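Light Chain (Clostridium botulinum, PDB 6BVD) acts as the zinc metalloendopeptidase of the mosaic botulinum neurotoxin type HA and, as in its family, probably cleaves a neuronal SNARE protein. Local coordinates at residues D14-N17 with I22-R25; I24-Y29 with W46-R51; P118-S123 with F130-R135; N140-L143 with N147-Q150. All blocks are in the same frame, centred on the assembly; numbering follows the deposited sequence.

Interaction 1: residues D14-N17 with I22-R25; sequences DPVN and IYIR
I22 meets V16 through its backbone. The CG1 methyl of V16 lies 4.1 Å from I22 CA, and the two CA atoms are 5.2 Å apart, the shortest CA-CA distance between the two segments. The end of the I22 side chain leads away from the loop. It packs on V141 and W46 in the sheet. Y23 follows and makes the closer side-chain contact. The CG2 methyl of V16 comes in at the edge of the Y23 ring, near its plane. It lies 3.7 Å from Y23 CE2 and just as far from Y23 CD2, so it touches one side of the ring rim. The two side chains cross at about a right angle. With V16 CG1 anti to the backbone N (chi1 167°), its two methyls split between I22 and Y23. The turn back to strand 21-24 has its own polar ties. N17 OD1 takes hydrogen bonds from N19 N and I21 N, and N17 ND2 bonds to T20 OG1. At the other end of 14-17, D14 OD2 bonds to A397 N of the second subunit. The contact with the strand is apolar and rests on dispersion. The polar bonds that fix the loop lie elsewhere.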
loop_
_atom_site.group_PDB
_atom_site.type_symbol
_atom_site.label_atom_id
_atom_site.label_comp_id
_atom_site.label_asym_id
_atom_site.label_seq_id
_atom_site.Cartn_x
_atom_site.Cartn_y
_atom_site.Cartn_z
ATOM N N ASP A 14 -0.645 -10.113 18.930
ATOM C CA ASP A 14 -2.041 -9.730 19.163
ATOM C C ASP A 14 -2.795 -10.883 19.844
ATOM O O ASP A 14 -2.606 -12.054 19.528
ATOM C CB ASP A 14 -2.778 -9.395 17.877
ATOM C CG ASP A 14 -2.267 -8.142 17.171
ATOM O OD1 ASP A 14 -1.422 -7.394 17.715
ATOM O OD2 ASP A 14 -2.753 -7.931 16.035
ATOM N N PRO A 15 -3.693 -10.553 20.757
ATOM C CA PRO A 15 -4.407 -11.642 21.448
ATOM C C PRO A 15 -5.381 -12.377 20.534
ATOM O O PRO A 15 -5.803 -11.815 19.525
ATOM C CB PRO A 15 -5.160 -10.917 22.583
ATOM C CG PRO A 15 -5.308 -9.546 22.137
ATOM C CD PRO A 15 -4.096 -9.219 21.228
ATOM N N VAL A 16 -5.713 -13.622 20.868
ATOM C CA VAL A 16 -6.754 -14.378 20.163
ATOM C C VAL A 16 -8.066 -13.593 20.154
ATOM O O VAL A 16 -8.379 -12.907 21.134
ATOM C CB VAL A 16 -6.938 -15.772 20.817
ATOM C CG1 VAL A 16 -8.243 -16.486 20.335
ATOM C CG2 VAL A 16 -5.709 -16.603 20.537
ATOM N N ASN A 17 -8.817 -13.639 19.054
ATOM C CA ASN A 17 -10.010 -12.778 18.966
ATOM C C ASN A 17 -11.197 -13.486 18.321
ATOM O O ASN A 17 -12.174 -12.844 17.957
ATOM C CB ASN A 17 -9.673 -11.470 18.195
ATOM C CG ASN A 17 -9.169 -11.739 16.758
ATOM O OD1 ASN A 17 -9.626 -12.663 16.119
ATOM N ND2 ASN A 17 -8.275 -10.866 16.236
ATOM N N ILE A 22 -6.881 -17.209 15.983
ATOM C CA ILE A 22 -7.328 -18.337 16.828
ATOM C C ILE A 22 -6.233 -19.388 16.876
ATOM O O ILE A 22 -5.262 -19.310 16.138
ATOM C CB ILE A 22 -8.614 -19.013 16.315
ATOM C CG1 ILE A 22 -8.356 -19.607 14.934
ATOM C CG2 ILE A 22 -9.785 -18.063 16.248
ATOM C CD1 ILE A 22 -9.592 -20.098 14.286
ATOM N N TYR A 23 -6.351 -20.347 17.795
ATOM C CA TYR A 23 -5.460 -21.512 17.759
ATOM C C TYR A 23 -6.034 -22.610 16.892
ATOM O O TYR A 23 -7.224 -22.938 17.002
ATOM C CB TYR A 23 -5.182 -22.032 19.174
ATOM C CG TYR A 23 -4.031 -21.280 19.817
ATOM C CD1 TYR A 23 -2.748 -21.824 19.866
ATOM C CD2 TYR A 23 -4.224 -20.012 20.345
ATOM C CE1 TYR A 23 -1.693 -21.124 20.436
ATOM C CE2 TYR A 23 -3.186 -19.308 20.915
ATOM C CZ TYR A 23 -1.930 -19.867 20.967
ATOM O OH TYR A 23 -0.917 -19.147 21.539
ATOM N N ILE A 24 -5.235 -23.202 16.006
ATOM C CA ILE A 24 -5.844 -24.250 15.217
ATOM C C ILE A 24 -5.062 -25.553 15.328
ATOM O O ILE A 24 -3.852 -25.561 15.513
ATOM C CB ILE A 24 -5.992 -23.866 13.733
ATOM C CG1 ILE A 24 -4.675 -23.973 13.001
ATOM C CG2 ILE A 24 -6.555 -22.489 13.587
ATOM C CD1 ILE A 24 -4.779 -23.458 11.559
ATOM N N ARG A 25 -5.783 -26.654 15.228
ATOM C CA ARG A 25 -5.182 -28.004 15.236
ATOM C C ARG A 25 -5.078 -28.437 13.792
ATOM O O ARG A 25 -6.082 -28.835 13.214
ATOM C CB ARG A 25 -6.043 -28.995 16.030
ATOM C CG ARG A 25 -5.344 -30.355 16.260
ATOM C CD ARG A 25 -6.267 -31.348 17.036
ATOM N NE ARG A 25 -7.393 -31.799 16.204
ATOM C CZ ARG A 25 -8.254 -32.741 16.572
ATOM N NH1 ARG A 25 -8.089 -33.333 17.734
ATOM N NH2 ARG A 25 -9.252 -33.099 15.775
#

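Interaction 2: residues I24-Y29 with W46-R51; sequences IRPPYY and WIIPER
I24 CG1 sits between its backbone N and carbonyl carbon (chi1 77°), which sends CD1 toward strand 45-48. I48 CG1 lies anti to its carbonyl carbon (chi1 -57°), and an extended chi2 of 172° carries its CD1 out to meet it. The two chain ends cross obliquely, the I48 methyl lying alongside the CG1-CD1 end of I24, with I24 CD1 3.8 Å from I48 CD1. I24 CG1 is nearly as close to I48 CD1, at 4.0 Å. The same I48 methyl reaches the P26 ring, where P26 CG lies 4.1 Å away. I24 CD1 also comes to 4.5 Å from W46 CB, so it is set between two residues of the strand. All four residues are buried, and W158 adds to the cluster by packing on both P26 and I48. Beyond P26 the chain makes a type II turn closed by Y29 N to P26 O at 3.0 Å. In segment 46-51, P49 is the centre of an inverse gamma turn, with E50 N bonded to I48 O. Strand 36-40 runs between the two segments, and A38 touches both I24 and W46. This is cross-strand packing of next-but-one strands over one face of an antiparallel meander, 21-24, 36-40 and 45-48.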
loop_
_atom_site.group_PDB
_atom_site.type_symbol
_atom_site.label_atom_id
_atom_site.label_comp_id
_atom_site.label_asym_id
_atom_site.label_seq_id
_atom_site.Cartn_x
_atom_site.Cartn_y
_atom_site.Cartn_z
ATOM N N ILE A 24 -5.235 -23.202 16.006
ATOM C CA ILE A 24 -5.844 -24.250 15.217
ATOM C C ILE A 24 -5.062 -25.553 15.328
ATOM O O ILE A 24 -3.852 -25.561 15.513
ATOM C CB ILE A 24 -5.992 -23.866 13.733
ATOM C CG1 ILE A 24 -4.675 -23.973 13.001
ATOM C CG2 ILE A 24 -6.555 -22.489 13.587
ATOM C CD1 ILE A 24 -4.779 -23.458 11.559
ATOM N N ARG A 25 -5.783 -26.654 15.228
ATOM C CA ARG A 25 -5.182 -28.004 15.236
ATOM C C ARG A 25 -5.078 -28.437 13.792
ATOM O O ARG A 25 -6.082 -28.835 13.214
ATOM C CB ARG A 25 -6.043 -28.995 16.030
ATOM C CG ARG A 25 -5.344 -30.355 16.260
ATOM C CD ARG A 25 -6.267 -31.348 17.036
ATOM N NE ARG A 25 -7.393 -31.799 16.204
ATOM C CZ ARG A 25 -8.254 -32.741 16.572
ATOM N NH1 ARG A 25 -8.089 -33.333 17.734
ATOM N NH2 ARG A 25 -9.252 -33.099 15.775
ATOM N N PRO A 26 -3.883 -28.322 13.184
ATOM C CA PRO A 26 -3.887 -28.498 11.723
ATOM C C PRO A 26 -3.961 -29.982 11.306
ATOM O O PRO A 26 -3.802 -30.869 12.146
ATOM C CB PRO A 26 -2.579 -27.779 11.267
ATOM C CG PRO A 26 -1.769 -27.570 12.453
ATOM C CD PRO A 26 -2.591 -27.854 13.705
ATOM N N PRO A 27 -4.274 -30.254 10.020
ATOM C CA PRO A 27 -4.396 -31.647 9.581
ATOM C C PRO A 27 -3.128 -32.441 9.913
ATOM O O PRO A 27 -2.019 -31.882 9.814
ATOM C CB PRO A 27 -4.628 -31.539 8.056
ATOM C CG PRO A 27 -4.366 -30.126 7.720
ATOM C CD PRO A 27 -4.556 -29.299 8.936
ATOM N N TYR A 28 -3.334 -33.681 10.354
ATOM C CA TYR A 28 -2.314 -34.646 10.798
ATOM C C TYR A 28 -1.874 -34.424 12.270
ATOM O O TYR A 28 -1.104 -35.232 12.807
ATOM C CB TYR A 28 -1.074 -34.626 9.872
ATOM C CG TYR A 28 -1.376 -34.895 8.410
ATOM C CD1 TYR A 28 -2.172 -35.960 8.026
ATOM C CD2 TYR A 28 -0.877 -34.050 7.407
ATOM C CE1 TYR A 28 -2.451 -36.209 6.674
ATOM C CE2 TYR A 28 -1.154 -34.277 6.065
ATOM C CZ TYR A 28 -1.951 -35.353 5.704
ATOM O OH TYR A 28 -2.225 -35.597 4.373
ATOM N N TYR A 29 -2.382 -33.383 12.945
ATOM C CA TYR A 29 -2.021 -33.153 14.351
ATOM C C TYR A 29 -3.158 -33.619 15.313
ATOM O O TYR A 29 -3.197 -33.255 16.506
ATOM C CB TYR A 29 -1.677 -31.675 14.595
ATOM C CG TYR A 29 -0.304 -31.265 14.049
ATOM C CD1 TYR A 29 0.850 -31.468 14.803
ATOM C CD2 TYR A 29 -0.161 -30.703 12.765
ATOM C CE1 TYR A 29 2.108 -31.138 14.311
ATOM C CE2 TYR A 29 1.095 -30.342 12.282
ATOM C CZ TYR A 29 2.216 -30.556 13.057
ATOM O OH TYR A 29 3.455 -30.214 12.593
ATOM N N TRP A 46 -5.391 -19.321 6.200
ATOM C CA TRP A 46 -4.732 -19.146 7.492
ATOM C C TRP A 46 -3.253 -19.221 7.328
ATOM O O TRP A 46 -2.754 -20.050 6.555
ATOM C CB TRP A 46 -5.181 -20.244 8.503
ATOM C CG TRP A 46 -6.604 -20.068 8.871
ATOM C CD1 TRP A 46 -7.675 -20.538 8.200
ATOM C CD2 TRP A 46 -7.110 -19.295 9.980
ATOM N NE1 TRP A 46 -8.841 -20.121 8.836
ATOM C CE2 TRP A 46 -8.516 -19.356 9.923
ATOM C CE3 TRP A 46 -6.506 -18.567 11.014
ATOM C CZ2 TRP A 46 -9.349 -18.728 10.892
ATOM C CZ3 TRP A 46 -7.336 -17.927 11.978
ATOM C CH2 TRP A 46 -8.737 -18.009 11.889
ATOM N N ILE A 47 -2.545 -18.385 8.072
ATOM C CA ILE A 47 -1.092 -18.495 8.144
ATOM C C ILE A 47 -0.619 -18.960 9.516
ATOM O O ILE A 47 -1.015 -18.389 10.549
ATOM C CB ILE A 47 -0.413 -17.143 7.818
ATOM C CG1 ILE A 47 -0.858 -16.671 6.436
ATOM C CG2 ILE A 47 1.137 -17.242 7.948
ATOM C CD1 ILE A 47 -0.410 -15.277 6.069
ATOM N N ILE A 48 0.233 -19.993 9.525
ATOM C CA ILE A 48 0.970 -20.332 10.729
ATOM C C ILE A 48 2.447 -19.999 10.520
ATOM O O ILE A 48 3.175 -20.746 9.864
ATOM C CB ILE A 48 0.810 -21.812 11.108
ATOM C CG1 ILE A 48 -0.681 -22.154 11.278
ATOM C CG2 ILE A 48 1.656 -22.130 12.369
ATOM C CD1 ILE A 48 -0.981 -23.646 11.467
ATOM N N PRO A 49 2.903 -18.873 11.088
ATOM C CA PRO A 49 4.244 -18.383 10.715
ATOM C C PRO A 49 5.363 -19.100 11.473
ATOM O O PRO A 49 6.121 -18.497 12.220
ATOM C CB PRO A 49 4.177 -16.905 11.072
ATOM C CG PRO A 49 3.276 -16.899 12.317
ATOM C CD PRO A 49 2.235 -17.981 12.060
ATOM N N GLU A 50 5.422 -20.414 11.293
ATOM C CA GLU A 50 6.407 -21.268 11.906
ATOM C C GLU A 50 7.002 -22.195 10.865
ATOM O O GLU A 50 6.362 -22.451 9.823
ATOM C CB GLU A 50 5.785 -22.113 13.052
ATOM C CG GLU A 50 5.109 -21.276 14.141
ATOM C CD GLU A 50 4.587 -22.094 15.292
ATOM O OE1 GLU A 50 5.226 -23.124 15.617
ATOM O OE2 GLU A 50 3.551 -21.699 15.891
ATOM N N ARG A 51 8.160 -22.773 11.179
ATOM C CA ARG A 51 8.767 -23.790 10.308
ATOM C C ARG A 51 7.876 -25.012 10.179
ATOM O O ARG A 51 7.272 -25.499 11.170
ATOM C CB ARG A 51 10.159 -24.223 10.802
ATOM C CG ARG A 51 11.175 -23.107 10.970
ATOM C CD ARG A 51 11.671 -22.526 9.633
ATOM N NE ARG A 51 12.518 -23.451 8.855
ATOM C CZ ARG A 51 13.840 -23.564 9.015
ATOM N NH1 ARG A 51 14.463 -22.835 9.947
ATOM N NH2 ARG A 51 14.550 -24.404 8.239
#

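Interaction 3: residues P118-S123 with F130-R135; sequences PYLGNS and FTTNNR
L120 O is approached by two donors from the other segment. T131 N bonds to it at 2.8 Å with a nearly straight N-H angle of 164°. The T131 nitrogen stands above the carbonyl plane. The CA-H of F130 adds a weaker contact, F130 CA lying 3.5 Å from L120 O. L120 is the centre of an inverse gamma turn, whose bond from G121 N to Y119 O is weak.

On one side of this bond the aromatic rings meet. F130 turns its edge toward the face of Y119 in an offset edge-to-face pair, with centroids 5.7 Å apart and planes at 71°. F130 CE1 does the touching, 3.8 Å from Y119 CZ and 3.6 Å from Y119 OH. Y119 reaches it because its CG is anti to the backbone N (chi1 -174°). L120 fills in beside them. Its CB packs 3.9 Å from F130 CD1, and its CD1 lies 4.0 Å from the T132 CG2 methyl. The T132 hydroxyl works elsewhere, in a hydrogen bond with T308 OG1. Farther along, N122 and N134 come near each other, but their OD1 atoms bond to Y124 N and T136 OG1. Helix 313-323 packs against L120 and F130 through F316, and helix 280-301 against Y119 and F130 through L301. The chemistry is that of two irregular loops pinned at one carbonyl. A single direct hydrogen bond sets the register, and buried aromatic and aliphatic groups carry most of the remaining contact.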
loop_
_atom_site.group_PDB
_atom_site.type_symbol
_atom_site.label_atom_id
_atom_site.label_comp_id
_atom_site.label_asym_id
_atom_site.label_seq_id
_atom_site.Cartn_x
_atom_site.Cartn_y
_atom_site.Cartn_z
ATOM N N PRO A 118 -13.670 -26.908 -0.939
ATOM C CA PRO A 118 -13.724 -28.346 -1.273
ATOM C C PRO A 118 -15.134 -28.964 -1.215
ATOM O O PRO A 118 -15.963 -28.482 -0.448
ATOM C CB PRO A 118 -12.841 -28.983 -0.205
ATOM C CG PRO A 118 -11.936 -27.914 0.204
ATOM C CD PRO A 118 -12.718 -26.637 0.148
ATOM N N TYR A 119 -15.414 -29.972 -2.038
ATOM C CA TYR A 119 -16.671 -30.713 -1.942
ATOM C C TYR A 119 -16.702 -31.425 -0.594
ATOM O O TYR A 119 -15.671 -31.923 -0.155
ATOM C CB TYR A 119 -16.822 -31.732 -3.077
ATOM C CG TYR A 119 -18.180 -32.431 -3.095
ATOM C CD1 TYR A 119 -19.265 -31.842 -3.716
ATOM C CD2 TYR A 119 -18.395 -33.627 -2.393
ATOM C CE1 TYR A 119 -20.513 -32.450 -3.723
ATOM C CE2 TYR A 119 -19.650 -34.219 -2.376
ATOM C CZ TYR A 119 -20.705 -33.628 -3.046
ATOM O OH TYR A 119 -21.949 -34.225 -3.063
ATOM N N LEU A 120 -17.879 -31.460 0.039
ATOM C CA LEU A 120 -18.053 -32.148 1.345
ATOM C C LEU A 120 -18.227 -33.665 1.128
ATOM O O LEU A 120 -19.313 -34.247 1.295
ATOM C CB LEU A 120 -19.239 -31.537 2.135
ATOM C CG LEU A 120 -19.069 -30.051 2.516
ATOM C CD1 LEU A 120 -20.315 -29.481 3.291
ATOM C CD2 LEU A 120 -17.779 -29.742 3.291
ATOM N N GLY A 121 -17.155 -34.314 0.680
ATOM C CA GLY A 121 -17.215 -35.748 0.476
ATOM C C GLY A 121 -16.076 -36.154 -0.425
ATOM O O GLY A 121 -15.420 -35.278 -1.021
ATOM N N ASN A 122 -15.825 -37.455 -0.498
ATOM C CA ASN A 122 -14.777 -37.956 -1.380
ATOM C C ASN A 122 -15.060 -39.401 -1.791
ATOM O O ASN A 122 -16.160 -39.920 -1.541
ATOM C CB ASN A 122 -13.410 -37.814 -0.710
ATOM C CG ASN A 122 -13.319 -38.562 0.632
ATOM O OD1 ASN A 122 -13.350 -39.777 0.672
ATOM N ND2 ASN A 122 -13.149 -37.821 1.721
ATOM N N SER A 123 -14.088 -40.073 -2.427
ATOM C CA SER A 123 -14.362 -41.404 -2.936
ATOM C C SER A 123 -14.840 -42.393 -1.879
ATOM O O SER A 123 -15.648 -43.249 -2.186
ATOM C CB SER A 123 -13.124 -41.977 -3.637
ATOM O OG SER A 123 -12.926 -41.230 -4.821
ATOM N N PHE A 130 -23.488 -34.978 2.771
ATOM C CA PHE A 130 -22.447 -33.950 2.857
ATOM C C PHE A 130 -21.613 -34.262 4.095
ATOM O O PHE A 130 -22.109 -34.159 5.230
ATOM C CB PHE A 130 -23.028 -32.530 2.959
ATOM C CG PHE A 130 -23.365 -31.895 1.621
ATOM C CD1 PHE A 130 -22.719 -32.293 0.450
ATOM C CD2 PHE A 130 -24.359 -30.927 1.541
ATOM C CE1 PHE A 130 -23.072 -31.709 -0.791
ATOM C CE2 PHE A 130 -24.706 -30.337 0.328
ATOM C CZ PHE A 130 -24.052 -30.723 -0.844
ATOM N N THR A 131 -20.363 -34.673 3.887
ATOM C CA THR A 131 -19.490 -35.082 4.979
ATOM C C THR A 131 -18.484 -33.991 5.399
ATOM O O THR A 131 -17.608 -33.565 4.624
ATOM C CB THR A 131 -18.756 -36.371 4.597
ATOM O OG1 THR A 131 -19.735 -37.386 4.374
ATOM C CG2 THR A 131 -17.826 -36.805 5.689
ATOM N N THR A 132 -18.620 -33.550 6.646
ATOM C CA THR A 132 -17.823 -32.467 7.178
ATOM C C THR A 132 -16.791 -32.957 8.191
ATOM O O THR A 132 -15.891 -32.236 8.543
ATOM C CB THR A 132 -18.694 -31.410 7.889
ATOM O OG1 THR A 132 -19.287 -32.002 9.047
ATOM C CG2 THR A 132 -19.767 -30.899 6.969
ATOM N N ASN A 133 -16.903 -34.183 8.670
ATOM C CA ASN A 133 -16.147 -34.518 9.868
ATOM C C ASN A 133 -14.886 -35.323 9.597
ATOM O O ASN A 133 -14.709 -36.430 10.129
ATOM C CB ASN A 133 -17.038 -35.285 10.858
ATOM C CG ASN A 133 -17.660 -36.515 10.242
ATOM O OD1 ASN A 133 -17.794 -36.627 9.022
ATOM N ND2 ASN A 133 -18.029 -37.465 11.088
ATOM N N ASN A 134 -14.033 -34.819 8.707
ATOM C CA ASN A 134 -12.707 -35.393 8.583
ATOM C C ASN A 134 -11.684 -34.323 8.129
ATOM O O ASN A 134 -12.062 -33.186 7.757
ATOM C CB ASN A 134 -12.724 -36.602 7.647
ATOM C CG ASN A 134 -13.068 -36.246 6.216
ATOM O OD1 ASN A 134 -12.311 -35.536 5.555
ATOM N ND2 ASN A 134 -14.170 -36.799 5.699
ATOM N N ARG A 135 -10.400 -34.684 8.169
ATOM C CA ARG A 135 -9.322 -33.711 8.094
ATOM C C ARG A 135 -9.123 -33.099 6.721
ATOM O O ARG A 135 -8.360 -32.121 6.598
ATOM C CB ARG A 135 -8.007 -34.327 8.536
ATOM C CG ARG A 135 -7.498 -35.383 7.599
ATOM C CD ARG A 135 -6.015 -35.510 7.740
ATOM N NE ARG A 135 -5.670 -36.316 8.913
ATOM C CZ ARG A 135 -5.194 -37.557 8.866
ATOM N NH1 ARG A 135 -5.075 -38.204 7.710
ATOM N NH2 ARG A 135 -4.926 -38.188 9.997
#

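Interaction 4: residues N140-L143 with N147-Q150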
loop_
_atom_site.group_PDB
_atom_site.type_symbol
_atom_site.label_atom_id
_atom_site.label_comp_id
_atom_site.label_asym_id
_atom_site.label_seq_id
_atom_site.Cartn_x
_atom_site.Cartn_y
_atom_site.Cartn_z
ATOM N N ASN A 140 -10.194 -28.758 14.030
ATOM C CA ASN A 140 -10.468 -28.135 15.334
ATOM C C ASN A 140 -9.793 -26.783 15.533
ATOM O O ASN A 140 -8.621 -26.599 15.192
ATOM C CB ASN A 140 -10.046 -29.060 16.488
ATOM C CG ASN A 140 -11.035 -30.180 16.724
ATOM O OD1 ASN A 140 -11.990 -30.320 15.969
ATOM N ND2 ASN A 140 -10.834 -30.958 17.788
ATOM N N VAL A 141 -10.525 -25.834 16.120
ATOM C CA VAL A 141 -9.912 -24.583 16.558
ATOM C C VAL A 141 -10.283 -24.303 18.021
ATOM O O VAL A 141 -11.362 -24.685 18.490
ATOM C CB VAL A 141 -10.310 -23.351 15.691
ATOM C CG1 VAL A 141 -10.200 -23.667 14.200
ATOM C CG2 VAL A 141 -11.681 -22.832 16.027
ATOM N N LYS A 142 -9.362 -23.691 18.745
ATOM C CA LYS A 142 -9.583 -23.392 20.154
ATOM C C LYS A 142 -9.811 -21.885 20.338
ATOM O O LYS A 142 -8.972 -21.051 19.951
ATOM C CB LYS A 142 -8.410 -23.914 20.987
ATOM C CG LYS A 142 -8.558 -23.729 22.497
ATOM C CD LYS A 142 -7.285 -24.137 23.219
ATOM C CE LYS A 142 -7.074 -25.654 23.168
ATOM N NZ LYS A 142 -5.740 -26.036 23.749
ATOM N N LEU A 143 -10.990 -21.526 20.832
ATOM C CA LEU A 143 -11.360 -20.130 20.988
ATOM C C LEU A 143 -10.747 -19.446 22.234
ATOM O O LEU A 143 -10.077 -20.079 23.063
ATOM C CB LEU A 143 -12.890 -20.008 20.994
ATOM C CG LEU A 143 -13.591 -20.553 19.739
ATOM C CD1 LEU A 143 -15.104 -20.539 19.907
ATOM C CD2 LEU A 143 -13.192 -19.822 18.433
ATOM N N ASN A 147 -13.135 -22.910 24.343
ATOM C CA ASN A 147 -14.030 -23.883 23.732
ATOM C C ASN A 147 -13.424 -24.328 22.413
ATOM O O ASN A 147 -12.752 -23.526 21.716
ATOM C CB ASN A 147 -15.422 -23.328 23.442
ATOM C CG ASN A 147 -16.241 -23.043 24.712
ATOM O OD1 ASN A 147 -15.875 -23.437 25.825
ATOM N ND2 ASN A 147 -17.375 -22.394 24.525
ATOM N N ILE A 148 -13.635 -25.602 22.103
ATOM C CA ILE A 148 -13.109 -26.219 20.881
ATOM C C ILE A 148 -14.273 -26.440 19.922
ATOM O O ILE A 148 -15.266 -27.085 20.287
ATOM C CB ILE A 148 -12.379 -27.507 21.257
ATOM C CG1 ILE A 148 -11.181 -27.131 22.133
ATOM C CG2 ILE A 148 -11.993 -28.346 20.013
ATOM C CD1 ILE A 148 -10.464 -28.300 22.739
ATOM N N VAL A 149 -14.170 -25.894 18.716
ATOM C CA VAL A 149 -15.188 -26.064 17.687
ATOM C C VAL A 149 -14.540 -26.503 16.358
ATOM O O VAL A 149 -13.310 -26.433 16.213
ATOM C CB VAL A 149 -16.001 -24.741 17.459
ATOM C CG1 VAL A 149 -16.711 -24.312 18.745
ATOM C CG2 VAL A 149 -15.103 -23.575 16.959
ATOM N N GLN A 150 -15.359 -26.931 15.393
ATOM C CA GLN A 150 -14.846 -27.342 14.080
ATOM C C GLN A 150 -15.023 -26.175 13.110
ATOM O O GLN A 150 -15.979 -25.410 13.197
ATOM C CB GLN A 150 -15.553 -28.582 13.527
ATOM C CG GLN A 150 -15.147 -29.909 14.162
ATOM C CD GLN A 150 -15.576 -31.121 13.323
ATOM O OE1 GLN A 150 -16.298 -30.984 12.333
ATOM N NE2 GLN A 150 -15.127 -32.314 13.722
#
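Strands 140-142 and 148-150 run antiparallel as a hairpin, their short axes at 145° and 4.7 Å apart at closest approach. V141 and V149 form the hydrogen-bonded pair, with V141 N to V149 O at 2.9 Å and V149 N to V141 O at 3.1 Å. Nearer the turn, L143 N bonds to N147 O at 2.8 Å, almost straight. V141 and V149 also meet by their side chains on one face, where V141 CG2 is 3.6 Å from V149 CG2. With V149 CG1 anti to the carbonyl carbon (chi1 -60°), CG2 falls between the backbone N and the carbonyl carbon, and L143 CD1 packs 4.2 Å from the same V149 CG2. On the other face N140 reaches two residues. Its ND2 is 3.6 Å from the I148 CG2 methyl, a diagonal contact, and its OD1 lies 3.7 Å from Q150 CG. The amide planes of N140 and Q150 stand 45° apart. K142 is on this face too and makes a cation-pi contact with Y35. V141 packs on I22 and I24 of strand 21-24. Strand 148-152 is outermost in the sheet within this chain. The backbone ladder holds this edge strand, while its side chains add apolar packing on the valine face and mixed amide and methyl contacts on the other.

Overall arrangement
From the N terminus, interaction 1 closes a short loop that leads into strand 21-24. Interaction 2 starts on the end of that same strand, sharing I24 and R25, and closes the longer loop that holds strand 36-40. Interactions 3 and 4 follow in series. Apart from the shared I24 and R25 the loops come one after another, and none is enclosed by another. Interaction 3 joins the two ends of the loop around strand 129-130. Interaction 4 is the hairpin after it. Interactions 1, 2 and 4 all reach the mixed sheet. Y23 and R25 pair with K142 and N140 by backbone bonds. Y28 touches R135, linking interactions 2 and 3.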